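Decapping nuclease RAI1 (Candida albicans, PDB 5BUD) hydrolyses NAD caps, methylguanosine caps and 5' triphosphates of RNA with a divalent metal ion, and binds and stimulates the exoribonuclease RAT1. Local coordinates at residues V150-K153 against Q154-V158; Y163-R166 against C167-V170; S190-E193 against N194-K197; T248-I251 against I252-N255; F284-N287 against N288-K292. One frame throughout, in Å; residues are numbered along the deposited sequence.

Contact 1: residues V150-K153 against Q154-V158; sequences VRMK and QTNTV
Asn-156 folds back onto the last turn of a helix and holds the carbonyl of Met-152. Its CB lies 3.4 Å from Met-152 O, and CG stays close to the same oxygen. At the tip, Asn-156 ND2 donates to Met-152 O at 2.9 Å. This bond is fairly straight, with 161° at the hydrogen. The donor lies in the carbonyl plane on a lone pair, and the oxygen lies near the plane of the Asn-156 amide. ND2 also touches Met-152 SD at 3.6 Å. The two side chains lie alongside each other. Bends at chi2 and chi3 fold the Met-152 thioether back.

This is the C-terminal end of helix 138-155, where carbonyls run short of backbone N-H partners. Asn-156 N adds a weak bond to Met-152 O, and the ND2 bond is the stronger of the two. Thr-155 N donates to Arg-151 O at 2.8 Å, almost in line with the carbonyl. Thr-155 OG1, held between the backbone N and the carbonyl carbon (chi1 62°), donates to Arg-151 O at 3.0 Å from above the carbonyl plane. Met-152 CE slants past this hydroxyl, 3.7 Å from Thr-155 OG1. Beyond the turn, Thr-157 OG1 caps Arg-160 N.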
# COMPACT_ATOMS: atom_id res chain seq x y z
N VAL A 150 14.35 17.95 -3.36
CA VAL A 150 15.45 18.91 -3.64
C VAL A 150 16.62 18.28 -4.42
O VAL A 150 17.17 18.92 -5.33
CB VAL A 150 15.93 19.69 -2.39
CG1 VAL A 150 14.82 20.58 -1.87
CG2 VAL A 150 16.41 18.77 -1.28
N ARG A 151 16.98 17.03 -4.12
CA ARG A 151 17.92 16.29 -4.98
C ARG A 151 17.46 16.39 -6.43
O ARG A 151 18.17 16.92 -7.29
CB ARG A 151 17.98 14.81 -4.59
CG ARG A 151 19.21 14.37 -3.81
CD ARG A 151 19.24 14.90 -2.38
NE ARG A 151 19.91 13.99 -1.45
CZ ARG A 151 20.08 14.23 -0.15
NH1 ARG A 151 19.64 15.36 0.39
NH2 ARG A 151 20.70 13.34 0.62
N MET A 152 16.24 15.90 -6.68
CA MET A 152 15.75 15.69 -8.04
C MET A 152 15.66 16.99 -8.83
O MET A 152 15.98 17.01 -10.02
CB MET A 152 14.40 14.94 -8.05
CG MET A 152 14.49 13.44 -7.72
SD MET A 152 15.47 12.41 -8.85
CE MET A 152 17.11 12.50 -8.11
N LYS A 153 15.20 18.05 -8.17
CA LYS A 153 15.28 19.42 -8.70
C LYS A 153 16.71 19.80 -9.12
O LYS A 153 16.95 20.26 -10.24
CB LYS A 153 14.81 20.43 -7.65
CG LYS A 153 13.46 21.07 -7.91
CD LYS A 153 13.54 22.19 -8.94
CE LYS A 153 12.70 23.41 -8.56
NZ LYS A 153 11.23 23.16 -8.53
N GLN A 154 17.66 19.60 -8.22
CA GLN A 154 19.03 20.05 -8.44
C GLN A 154 19.80 19.26 -9.48
O GLN A 154 20.60 19.82 -10.22
CB GLN A 154 19.83 19.99 -7.14
CG GLN A 154 19.86 21.29 -6.38
CD GLN A 154 20.84 21.23 -5.23
OE1 GLN A 154 21.93 20.66 -5.36
NE2 GLN A 154 20.44 21.78 -4.10
N THR A 155 19.58 17.96 -9.51
CA THR A 155 20.42 17.07 -10.28
C THR A 155 19.88 16.72 -11.67
O THR A 155 20.54 16.01 -12.43
CB THR A 155 20.65 15.77 -9.51
OG1 THR A 155 19.40 15.10 -9.28
CG2 THR A 155 21.31 16.08 -8.16
N ASN A 156 18.66 17.19 -11.99
CA ASN A 156 18.08 17.02 -13.32
C ASN A 156 17.83 18.36 -13.96
O ASN A 156 17.62 19.35 -13.27
CB ASN A 156 16.75 16.28 -13.24
CG ASN A 156 16.91 14.85 -12.79
OD1 ASN A 156 17.39 13.99 -13.54
ND2 ASN A 156 16.54 14.59 -11.56
N THR A 157 17.76 18.35 -15.29
CA THR A 157 17.48 19.55 -16.06
C THR A 157 16.04 19.90 -15.78
O THR A 157 15.26 19.06 -15.30
CB THR A 157 17.62 19.28 -17.57
OG1 THR A 157 16.66 18.32 -17.98
CG2 THR A 157 19.01 18.74 -17.93
N VAL A 158 15.66 21.13 -16.09
CA VAL A 158 14.27 21.55 -15.91
C VAL A 158 13.31 20.69 -16.72
O VAL A 158 12.20 20.40 -16.26
CB VAL A 158 14.04 23.03 -16.24
CG1 VAL A 158 14.86 23.90 -15.28
CG2 VAL A 158 14.39 23.33 -17.69

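Contact 2: residues Y163-R166 against C167-V170. With nucleotides of chain C.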
# COMPACT_ATOMS: atom_id res chain seq x y z
N TYR A 163 9.21 16.44 -16.68
CA TYR A 163 8.80 15.14 -17.18
C TYR A 163 8.48 14.21 -16.00
O TYR A 163 7.44 13.59 -15.96
CB TYR A 163 9.89 14.55 -18.08
CG TYR A 163 9.62 13.17 -18.62
CD1 TYR A 163 8.83 12.98 -19.76
CD2 TYR A 163 10.19 12.06 -18.03
CE1 TYR A 163 8.59 11.71 -20.25
CE2 TYR A 163 9.95 10.78 -18.52
CZ TYR A 163 9.15 10.62 -19.63
OH TYR A 163 8.94 9.37 -20.13
N MET A 164 9.37 14.14 -15.03
CA MET A 164 9.16 13.28 -13.85
C MET A 164 7.90 13.64 -13.07
O MET A 164 7.15 12.76 -12.68
CB MET A 164 10.39 13.26 -12.94
CG MET A 164 11.54 12.45 -13.54
SD MET A 164 13.10 12.61 -12.63
CE MET A 164 12.98 11.17 -11.57
N LYS A 165 7.65 14.93 -12.88
CA LYS A 165 6.37 15.37 -12.30
C LYS A 165 5.15 15.00 -13.15
O LYS A 165 4.11 14.64 -12.63
CB LYS A 165 6.38 16.88 -12.04
CG LYS A 165 7.39 17.33 -11.00
CD LYS A 165 7.17 16.61 -9.69
CE LYS A 165 7.89 17.28 -8.53
NZ LYS A 165 7.51 16.68 -7.22
N ARG A 166 5.27 15.06 -14.47
CA ARG A 166 4.21 14.59 -15.32
C ARG A 166 4.02 13.09 -15.19
O ARG A 166 2.90 12.60 -15.26
CB ARG A 166 4.47 15.02 -16.77
CG ARG A 166 4.21 16.51 -16.96
CD ARG A 166 4.78 17.09 -18.25
NE ARG A 166 4.41 18.51 -18.30
CZ ARG A 166 3.30 19.01 -18.83
NH1 ARG A 166 2.40 18.25 -19.44
NH2 ARG A 166 3.09 20.32 -18.74
N CYS A 167 5.12 12.35 -15.01
CA CYS A 167 5.01 10.89 -14.82
C CYS A 167 4.22 10.55 -13.55
O CYS A 167 3.41 9.60 -13.55
CB CYS A 167 6.39 10.23 -14.84
SG CYS A 167 7.11 10.07 -16.49
N GLU A 168 4.39 11.37 -12.50
CA GLU A 168 3.58 11.22 -11.28
C GLU A 168 2.11 11.38 -11.58
O GLU A 168 1.26 10.68 -11.03
CB GLU A 168 4.06 12.20 -10.18
CG GLU A 168 5.36 11.73 -9.56
CD GLU A 168 6.11 12.74 -8.69
OE1 GLU A 168 7.24 12.41 -8.28
OE2 GLU A 168 5.60 13.84 -8.41
N TYR A 169 1.80 12.29 -12.48
CA TYR A 169 0.42 12.58 -12.83
C TYR A 169 -0.15 11.45 -13.66
O TYR A 169 -1.30 11.06 -13.51
CB TYR A 169 0.37 13.89 -13.61
CG TYR A 169 -0.95 14.15 -14.22
CD1 TYR A 169 -2.00 14.62 -13.47
CD2 TYR A 169 -1.13 13.97 -15.58
CE1 TYR A 169 -3.23 14.88 -14.06
CE2 TYR A 169 -2.34 14.22 -16.18
CZ TYR A 169 -3.38 14.68 -15.40
OH TYR A 169 -4.59 14.93 -16.01
N VAL A 170 0.70 10.89 -14.51
CA VAL A 170 0.29 9.82 -15.42
C VAL A 170 -0.40 8.70 -14.66
O VAL A 170 -1.40 8.17 -15.13
CB VAL A 170 1.52 9.31 -16.22
CG1 VAL A 170 1.33 7.90 -16.75
CG2 VAL A 170 1.83 10.28 -17.37
P U C 2 1.86 4.54 -10.92
OP1 U C 2 1.28 4.20 -12.25
OP2 U C 2 2.22 3.45 -9.99
O5' U C 2 3.19 5.41 -11.08
C5' U C 2 3.32 6.48 -12.03
C4' U C 2 4.61 7.26 -11.79
O4' U C 2 4.65 7.79 -10.44
C3' U C 2 5.92 6.49 -11.90
O3' U C 2 6.22 6.29 -13.27
C2' U C 2 6.86 7.45 -11.18
O2' U C 2 7.12 8.62 -11.92
C1' U C 2 5.99 7.86 -9.99
N1 U C 2 6.14 7.00 -8.80
C2 U C 2 7.22 7.26 -7.97
O2 U C 2 8.03 8.14 -8.19
N3 U C 2 7.32 6.44 -6.87
C4 U C 2 6.46 5.41 -6.53
O4 U C 2 6.67 4.77 -5.50
C5 U C 2 5.37 5.21 -7.43
C6 U C 2 5.24 6.00 -8.50
P U C 3 7.50 5.45 -13.73
OP1 U C 3 7.35 5.18 -15.17
OP2 U C 3 7.71 4.34 -12.77
O5' U C 3 8.70 6.49 -13.55
C5' U C 3 8.81 7.63 -14.43
C4' U C 3 10.25 7.88 -14.77
O4' U C 3 10.94 8.40 -13.60
C3' U C 3 11.04 6.66 -15.22
O3' U C 3 11.96 7.11 -16.20
C2' U C 3 11.72 6.20 -13.94
O2' U C 3 12.93 5.49 -14.16
C1' U C 3 12.00 7.53 -13.25
N1 U C 3 12.04 7.45 -11.78
C2 U C 3 13.22 7.80 -11.15
O2 U C 3 14.22 8.13 -11.75
N3 U C 3 13.19 7.72 -9.78
C4 U C 3 12.12 7.34 -8.99
O4 U C 3 12.24 7.33 -7.76
C5 U C 3 10.93 7.00 -9.72
C6 U C 3 10.93 7.07 -11.05
OP3 U C 1 0.42 2.59 -5.43
P U C 1 -0.41 3.00 -6.60
OP1 U C 1 0.02 2.32 -7.86
OP2 U C 1 -1.88 2.96 -6.29
O5' U C 1 -0.02 4.55 -6.75
C5' U C 1 -0.92 5.43 -7.44
C4' U C 1 -0.17 6.52 -8.18
O4' U C 1 0.26 7.54 -7.25
C3' U C 1 1.11 6.13 -8.91
O3' U C 1 0.81 5.52 -10.17
C2' U C 1 1.76 7.50 -9.08
O2' U C 1 1.12 8.30 -10.05
C1' U C 1 1.44 8.14 -7.72
N1 U C 1 2.51 7.95 -6.72
C2 U C 1 3.58 8.81 -6.80
O2 U C 1 3.66 9.69 -7.63
N3 U C 1 4.54 8.62 -5.84
C4 U C 1 4.55 7.66 -4.84
O4 U C 1 5.49 7.61 -4.06
C5 U C 1 3.41 6.80 -4.84
C6 U C 1 2.45 6.96 -5.76
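Tyr-163 and Cys-167 meet one helical turn apart through a sulfur-aromatic contact. Cys-167 SG sits over one face of the Tyr-163 ring, 3.9 Å from its centroid and offset toward the rim. The nearest ring atom is Tyr-163 CE2, 3.6 Å from Cys-167 SG. The Tyr-163 ring swings under the sulfur because its CG lies opposite the backbone N (chi1 177°).

The charged pair is looser. Lys-165 and Glu-168 lie side by side and point the same way. Their salt bridge is long, with Lys-165 NZ 3.6 Å from Glu-168 OE2, and the aliphatic Lys-165 CD comes slightly closer to that oxygen. The stronger partner of Lys-165 NZ is Glu-149, by a salt bridge.

Backbone i to i+4 bonds run throughout, such as Val-170 N to Arg-166 O at 2.9 Å.

Toward the RNA, the ribose hydroxyl O2' of U1 of chain C donates to Glu-168 O at 2.6 Å. Cys-167 CB packs on the sugar of U2 of chain C, 3.4 Å from its O2'. Met-164 CE reaches the base of U3 of chain C, 3.3 Å from its O2. Helix 158-178 thus forms one wall of the RNA-binding groove beside the active site of this PD-(D/E)XK-type nuclease.

Contact 3: residues S190-E193 against N194-K197; sequences SQIE and NRNK
A bend at chi3 (-64°) turns the Arg-195 side chain back, so that NE faces the carbonyl of Ile-192. Arg-195 NE donates to Ile-192 O at 3.1 Å. The donor lies in the carbonyl plane, on a lone pair. Ile-192 O lies by the guanidinium edge, 25° out of its plane. The aliphatic part follows the helix end, with Arg-195 CG 3.3 Å from Gln-191 O. Ile-192 and Arg-195 run alongside each other, and Ile-192 CG2 comes near Arg-195 NH2.

Water 1 adds a second link. It accepts from Arg-195 NH2 at 2.8 Å, in the guanidinium plane, and donates to Ile-192 O. The carbonyl therefore takes one bond from the side chain and one from the water.

The segment is the C-terminal end of the short helix 189-193, where the chain enters the loop to strand 205-214. Asn-194 is the first residue to leave helical angles. Its backbone still closes the last turn: Asn-194 N donates to Ser-190 O at 2.7 Å. The amide carbon packs there too, Asn-194 CG lying 3.2 Å from Ser-190 O. Water 2 bridges the helix end and the loop, donating to Glu-193 O and accepting from Asn-196 N, both at 2.9 Å. Further along its guanidinium, the buried Arg-195 gives NH1 to Tyr-47 O and Thr-179 O.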
# COMPACT_ATOMS: atom_id res chain seq x y z
N SER A 190 -22.18 8.53 -21.92
CA SER A 190 -21.53 9.83 -21.77
C SER A 190 -20.39 9.71 -20.78
O SER A 190 -19.24 9.98 -21.13
CB SER A 190 -22.52 10.92 -21.32
OG SER A 190 -22.80 10.83 -19.94
N GLN A 191 -20.72 9.30 -19.56
CA GLN A 191 -19.73 8.97 -18.53
C GLN A 191 -18.52 8.23 -19.10
O GLN A 191 -17.39 8.63 -18.87
CB GLN A 191 -20.36 8.11 -17.44
CG GLN A 191 -21.08 8.88 -16.36
CD GLN A 191 -22.39 8.23 -16.00
OE1 GLN A 191 -23.31 8.19 -16.81
NE2 GLN A 191 -22.48 7.69 -14.79
N ILE A 192 -18.77 7.15 -19.83
CA ILE A 192 -17.69 6.37 -20.43
C ILE A 192 -16.84 7.26 -21.35
O ILE A 192 -15.61 7.29 -21.25
CB ILE A 192 -18.21 5.16 -21.22
CG1 ILE A 192 -18.71 4.08 -20.26
CG2 ILE A 192 -17.12 4.59 -22.12
CD1 ILE A 192 -19.50 2.97 -20.94
N GLU A 193 -17.51 8.00 -22.23
CA GLU A 193 -16.83 8.78 -23.26
C GLU A 193 -16.10 9.99 -22.70
O GLU A 193 -15.03 10.35 -23.20
CB GLU A 193 -17.80 9.24 -24.35
CG GLU A 193 -18.29 8.15 -25.29
CD GLU A 193 -19.18 8.70 -26.40
OE1 GLU A 193 -20.15 9.43 -26.11
OE2 GLU A 193 -18.91 8.40 -27.59
N ASN A 194 -16.66 10.60 -21.66
CA ASN A 194 -16.14 11.86 -21.13
C ASN A 194 -14.95 11.74 -20.17
O ASN A 194 -14.53 12.74 -19.57
CB ASN A 194 -17.26 12.63 -20.43
CG ASN A 194 -18.37 13.04 -21.37
OD1 ASN A 194 -18.28 12.89 -22.60
ND2 ASN A 194 -19.46 13.56 -20.80
N ARG A 195 -14.42 10.53 -20.00
CA ARG A 195 -13.41 10.28 -18.98
C ARG A 195 -12.12 11.00 -19.24
O ARG A 195 -11.48 11.49 -18.32
CB ARG A 195 -13.14 8.79 -18.87
CG ARG A 195 -14.24 8.11 -18.13
CD ARG A 195 -13.90 6.68 -17.89
NE ARG A 195 -13.78 5.95 -19.15
CZ ARG A 195 -13.44 4.67 -19.22
NH1 ARG A 195 -13.20 4.00 -18.11
NH2 ARG A 195 -13.38 4.06 -20.39
N ASN A 196 -11.75 11.08 -20.51
CA ASN A 196 -10.50 11.71 -20.91
C ASN A 196 -10.52 13.22 -20.65
O ASN A 196 -9.48 13.86 -20.67
CB ASN A 196 -10.22 11.43 -22.39
CG ASN A 196 -8.75 11.59 -22.76
OD1 ASN A 196 -7.86 11.55 -21.90
ND2 ASN A 196 -8.48 11.75 -24.07
N LYS A 197 -11.70 13.80 -20.41
CA LYS A 197 -11.80 15.24 -20.09
C LYS A 197 -12.00 15.50 -18.60
O LYS A 197 -11.88 16.63 -18.15
CB LYS A 197 -12.94 15.90 -20.88
CG LYS A 197 -12.67 15.99 -22.38
CD LYS A 197 -13.96 16.25 -23.15
CE LYS A 197 -13.73 16.28 -24.66
NZ LYS A 197 -12.90 17.44 -25.12
O HOH W 1 -13.50 5.40 -22.82
O HOH W 2 -12.48 9.20 -22.58

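Contact 4: residues T248-I251 against I252-N255; sequences TSRI and IENN. With nucleotides of chain C.
The backbone of Arg-250 and Ile-251 is still extended where strand 243-250 ends, and it stays extended at Ile-252 before the chain turns at Glu-253. This is the strand-to-helix connection of the nuclease core, leading from strand 243-250 to helix 255-275. Thr-248, upstream on the strand, and Arg-250 both reach the bound RNA.

Arg-250 and Glu-253 carry the contact. A trans first torsion (chi1 -168°) and a chain extended from CG to NE carry the Arg-250 guanidinium far from the strand. Arg-250 NH2 forms a salt bridge with Glu-253 OE1 at 2.6 Å. The side chains cross at about a right angle, and the guanidinium and carboxylate planes are turned 51° apart. The pair therefore meets through one oxygen, without a flat two-pronged fit. Glu-253 CG lies over one face of the guanidinium, 3.7 Å from Arg-250 NH2. Ile-251 CD1 packs on the same acid at a slant, 3.7 Å from Glu-253 OE2. On the other branch of the arginine, NH1 lies beside the ribose of U4 of chain C.

After the turn, Asn-254 OD1 caps Gln-257 N at the start of helix 255-275. At the other end of the segment, Thr-248 N makes a weak bond to OP1 of U2 of chain C. Thr-248 OG1 donates to the same OP1 of U2 of chain C at 2.7 Å.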
# COMPACT_ATOMS: atom_id res chain seq x y z
N THR A 248 1.31 2.01 -13.98
CA THR A 248 1.82 2.39 -15.28
C THR A 248 3.32 2.17 -15.32
O THR A 248 3.99 2.20 -14.30
CB THR A 248 1.50 3.85 -15.68
OG1 THR A 248 2.13 4.77 -14.76
CG2 THR A 248 0.01 4.10 -15.70
N SER A 249 3.83 1.89 -16.52
CA SER A 249 5.25 1.80 -16.76
C SER A 249 5.59 2.20 -18.18
O SER A 249 4.74 2.20 -19.05
CB SER A 249 5.76 0.38 -16.55
OG SER A 249 7.10 0.45 -16.13
N ARG A 250 6.85 2.55 -18.42
CA ARG A 250 7.30 2.77 -19.78
C ARG A 250 7.34 1.44 -20.53
O ARG A 250 7.66 0.42 -19.95
CB ARG A 250 8.68 3.42 -19.83
CG ARG A 250 9.03 3.93 -21.21
CD ARG A 250 10.52 4.17 -21.41
NE ARG A 250 10.87 4.17 -22.83
CZ ARG A 250 12.10 4.34 -23.30
NH1 ARG A 250 13.12 4.55 -22.47
NH2 ARG A 250 12.32 4.33 -24.61
N ILE A 251 6.98 1.45 -21.80
CA ILE A 251 7.22 0.29 -22.68
C ILE A 251 8.71 -0.13 -22.54
O ILE A 251 9.57 0.68 -22.21
CB ILE A 251 6.81 0.53 -24.17
CG1 ILE A 251 7.19 1.92 -24.69
CG2 ILE A 251 5.31 0.45 -24.35
CD1 ILE A 251 8.67 2.24 -24.60
N ILE A 252 8.98 -1.42 -22.72
CA ILE A 252 10.31 -1.98 -22.41
C ILE A 252 11.14 -2.16 -23.69
O ILE A 252 10.66 -2.73 -24.66
CB ILE A 252 10.15 -3.30 -21.64
CG1 ILE A 252 9.46 -3.04 -20.29
CG2 ILE A 252 11.52 -3.94 -21.40
CD1 ILE A 252 8.62 -4.19 -19.79
N GLU A 253 12.39 -1.68 -23.66
CA GLU A 253 13.22 -1.58 -24.88
C GLU A 253 14.60 -2.26 -24.82
O GLU A 253 15.17 -2.54 -25.86
CB GLU A 253 13.44 -0.12 -25.27
CG GLU A 253 12.16 0.68 -25.38
CD GLU A 253 12.24 1.82 -26.37
OE1 GLU A 253 13.22 2.60 -26.29
OE2 GLU A 253 11.32 1.95 -27.20
N ASN A 254 15.14 -2.45 -23.62
CA ASN A 254 16.35 -3.27 -23.46
C ASN A 254 16.31 -4.12 -22.18
O ASN A 254 15.34 -4.04 -21.41
CB ASN A 254 17.62 -2.40 -23.52
CG ASN A 254 17.55 -1.16 -22.64
OD1 ASN A 254 17.31 -1.24 -21.43
ND2 ASN A 254 17.80 0.00 -23.23
N ASN A 255 17.34 -4.94 -21.99
CA ASN A 255 17.48 -5.80 -20.81
C ASN A 255 17.64 -5.00 -19.51
O ASN A 255 17.38 -5.50 -18.41
CB ASN A 255 18.65 -6.80 -20.99
CG ASN A 255 19.21 -7.32 -19.67
OD1 ASN A 255 19.94 -6.61 -18.97
ND2 ASN A 255 18.90 -8.57 -19.34
P U C 2 1.86 4.54 -10.92
OP1 U C 2 1.28 4.20 -12.25
OP2 U C 2 2.22 3.45 -9.99
O5' U C 2 3.19 5.41 -11.08
C5' U C 2 3.32 6.48 -12.03
C4' U C 2 4.61 7.26 -11.79
O4' U C 2 4.65 7.79 -10.44
C3' U C 2 5.92 6.49 -11.90
O3' U C 2 6.22 6.29 -13.27
C2' U C 2 6.86 7.45 -11.18
O2' U C 2 7.12 8.62 -11.92
C1' U C 2 5.99 7.86 -9.99
N1 U C 2 6.14 7.00 -8.80
C2 U C 2 7.22 7.26 -7.97
O2 U C 2 8.03 8.14 -8.19
N3 U C 2 7.32 6.44 -6.87
C4 U C 2 6.46 5.41 -6.53
O4 U C 2 6.67 4.77 -5.50
C5 U C 2 5.37 5.21 -7.43
C6 U C 2 5.24 6.00 -8.50
P U C 4 11.65 6.90 -17.73
OP1 U C 4 12.38 7.95 -18.50
OP2 U C 4 10.20 6.73 -17.90
O5' U C 4 12.36 5.51 -18.02
C5' U C 4 13.80 5.42 -18.03
C4' U C 4 14.22 4.57 -19.20
O4' U C 4 15.54 4.02 -18.95
C3' U C 4 13.36 3.33 -19.35
O3' U C 4 13.54 2.84 -20.67
C2' U C 4 13.90 2.47 -18.22
O2' U C 4 13.52 1.11 -18.23
C1' U C 4 15.41 2.74 -18.34
N1 U C 4 16.12 2.77 -17.05
C2 U C 4 15.75 1.86 -16.08
O2 U C 4 14.86 1.04 -16.25
N3 U C 4 16.44 1.95 -14.90
C4 U C 4 17.45 2.84 -14.59
O4 U C 4 17.98 2.79 -13.48
C5 U C 4 17.79 3.75 -15.65
C6 U C 4 17.13 3.69 -16.81

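Contact 5: residues F284-N287 against N288-K292. With nucleotides of chain C.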
# COMPACT_ATOMS: atom_id res chain seq x y z
N PHE A 284 1.16 0.41 -20.17
CA PHE A 284 2.47 0.71 -20.75
C PHE A 284 2.38 1.92 -21.67
O PHE A 284 1.55 1.96 -22.58
CB PHE A 284 3.02 -0.52 -21.50
CG PHE A 284 3.42 -1.64 -20.59
CD1 PHE A 284 4.56 -1.53 -19.83
CD2 PHE A 284 2.63 -2.76 -20.45
CE1 PHE A 284 4.93 -2.53 -18.96
CE2 PHE A 284 2.99 -3.76 -19.59
CZ PHE A 284 4.13 -3.65 -18.83
N ARG A 285 3.23 2.91 -21.43
CA ARG A 285 3.18 4.17 -22.18
C ARG A 285 4.54 4.48 -22.80
O ARG A 285 5.58 3.98 -22.36
CB ARG A 285 2.67 5.32 -21.27
CG ARG A 285 3.35 5.45 -19.91
CD ARG A 285 4.61 6.27 -20.04
NE ARG A 285 5.46 6.25 -18.86
CZ ARG A 285 6.76 6.55 -18.89
NH1 ARG A 285 7.34 6.86 -20.02
NH2 ARG A 285 7.50 6.53 -17.78
N ASP A 286 4.54 5.30 -23.85
CA ASP A 286 5.79 5.63 -24.54
C ASP A 286 6.45 6.90 -23.97
O ASP A 286 5.96 7.46 -23.01
CB ASP A 286 5.55 5.73 -26.06
CG ASP A 286 4.75 6.94 -26.48
OD1 ASP A 286 4.55 7.87 -25.67
OD2 ASP A 286 4.31 6.95 -27.64
N ASN A 287 7.56 7.35 -24.57
CA ASN A 287 8.26 8.55 -24.11
C ASN A 287 7.42 9.81 -24.06
O ASN A 287 7.65 10.66 -23.22
CB ASN A 287 9.50 8.82 -24.95
CG ASN A 287 10.53 7.73 -24.83
OD1 ASN A 287 10.38 6.80 -24.04
ND2 ASN A 287 11.58 7.84 -25.63
N ASN A 288 6.45 9.93 -24.96
CA ASN A 288 5.55 11.07 -24.97
C ASN A 288 4.30 10.86 -24.12
O ASN A 288 3.32 11.63 -24.22
CB ASN A 288 5.20 11.42 -26.42
CG ASN A 288 6.43 11.74 -27.23
OD1 ASN A 288 7.37 12.38 -26.73
ND2 ASN A 288 6.48 11.26 -28.45
N LEU A 289 4.35 9.83 -23.27
CA LEU A 289 3.30 9.55 -22.31
C LEU A 289 1.96 9.20 -22.95
O LEU A 289 0.91 9.42 -22.38
CB LEU A 289 3.16 10.72 -21.31
CG LEU A 289 4.50 11.27 -20.77
CD1 LEU A 289 4.34 12.42 -19.80
CD2 LEU A 289 5.29 10.16 -20.12
N ILE A 290 2.01 8.61 -24.13
CA ILE A 290 0.82 8.08 -24.76
C ILE A 290 0.69 6.61 -24.33
O ILE A 290 1.67 5.86 -24.42
CB ILE A 290 0.94 8.14 -26.31
CG1 ILE A 290 1.32 9.55 -26.81
CG2 ILE A 290 -0.34 7.67 -26.95
CD1 ILE A 290 0.31 10.63 -26.45
N LEU A 291 -0.51 6.19 -23.94
CA LEU A 291 -0.77 4.79 -23.58
C LEU A 291 -0.73 3.96 -24.85
O LEU A 291 -1.46 4.24 -25.79
CB LEU A 291 -2.13 4.64 -22.91
CG LEU A 291 -2.62 3.27 -22.48
CD1 LEU A 291 -1.74 2.63 -21.41
CD2 LEU A 291 -4.05 3.32 -22.00
N LYS A 292 0.10 2.92 -24.85
CA LYS A 292 0.33 2.08 -26.03
C LYS A 292 -0.35 0.73 -25.90
O LYS A 292 -0.94 0.25 -26.84
CB LYS A 292 1.82 1.85 -26.19
CG LYS A 292 2.64 3.13 -26.32
CD LYS A 292 2.20 3.98 -27.50
CE LYS A 292 2.39 3.26 -28.83
NZ LYS A 292 1.64 3.98 -29.90
P U C 4 11.65 6.90 -17.73
OP1 U C 4 12.38 7.95 -18.50
OP2 U C 4 10.20 6.73 -17.90
O5' U C 4 12.36 5.51 -18.02
C5' U C 4 13.80 5.42 -18.03
C4' U C 4 14.22 4.57 -19.20
O4' U C 4 15.54 4.02 -18.95
C3' U C 4 13.36 3.33 -19.35
O3' U C 4 13.54 2.84 -20.67
C2' U C 4 13.90 2.47 -18.22
O2' U C 4 13.52 1.11 -18.23
C1' U C 4 15.41 2.74 -18.34
N1 U C 4 16.12 2.77 -17.05
C2 U C 4 15.75 1.86 -16.08
O2 U C 4 14.86 1.04 -16.25
N3 U C 4 16.44 1.95 -14.90
C4 U C 4 17.45 2.84 -14.59
O4 U C 4 17.98 2.79 -13.48
C5 U C 4 17.79 3.75 -15.65
C6 U C 4 17.13 3.69 -16.81
O HOH W 3 2.47 6.70 -29.44
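This contact is the tip of the beta hairpin formed by strands 279-285 and 291-298, beside the bound RNA. A type I turn from Asp-286 to Leu-289 reverses the chain. The turn closes with Leu-289 N donating to Asp-286 O at 2.9 Å, from above the carbonyl plane. Leu-289 itself has a positive phi (64°), which makes this a type I turn with a G1 bulge. Arg-285 and Leu-291 form an antiparallel non-hydrogen-bonded pair. It is flanked by two backbone bonds, Lys-292 N to Phe-284 O and Asp-286 N to Ile-290 O.

Asp-286 braces the turn with its side chain. With chi1 at 71° the carboxylate folds back over the turn. Asp-286 OD1 accepts from Ile-290 N at 3.1 Å. That bond is nearly straight, 166° at the hydrogen, but comes from above the carboxylate plane. Asn-288 N adds a weak bond to the same oxygen. A water donates to Asp-286 OD2 at 2.6 Å, and that water accepts from Lys-292 NZ at 2.9 Å. The opposite charges are thus joined through water, with NZ and OD2 not in direct contact.

Arg-285 and Leu-289 run side by side and point the same way. Leu-289 CD2 lies over one face of the guanidinium, 3.9 Å from Arg-285 NH1. This apolar cover probably helps to hold the group in place. Arg-285 NH2 donates to OP2 of U4 of chain C at 2.7 Å, with the oxygen in the guanidinium plane. The hairpin tip is thus a phosphate-binding corner of the nuclease's RNA groove.

In the fold
Contacts 2, 4 and 5 line the RNA, and contact 1 touches contact 2 alone of these. The two join where consecutive helices meet, Met-152 SD lying 3.9 Å from Met-164 CE. Contact 2 packs on contact 5: Tyr-163 CE1 is 3.7 Å from Leu-289 CD2. It also meets contact 4, with Val-170 CG1 3.8 Å from Thr-248 OG1. Contacts 4 and 5 lie on neighbouring strands, their centres about 10 Å apart, and Ser-249 O is 2.9 Å from Arg-285 N, a probable hydrogen bond. The side chain of Val-170 is about 11 Å from a bound manganese. Contact 3 touches none of the others; its nearest atoms are about 7 Å from contact 2 and about 15 Å from the RNA.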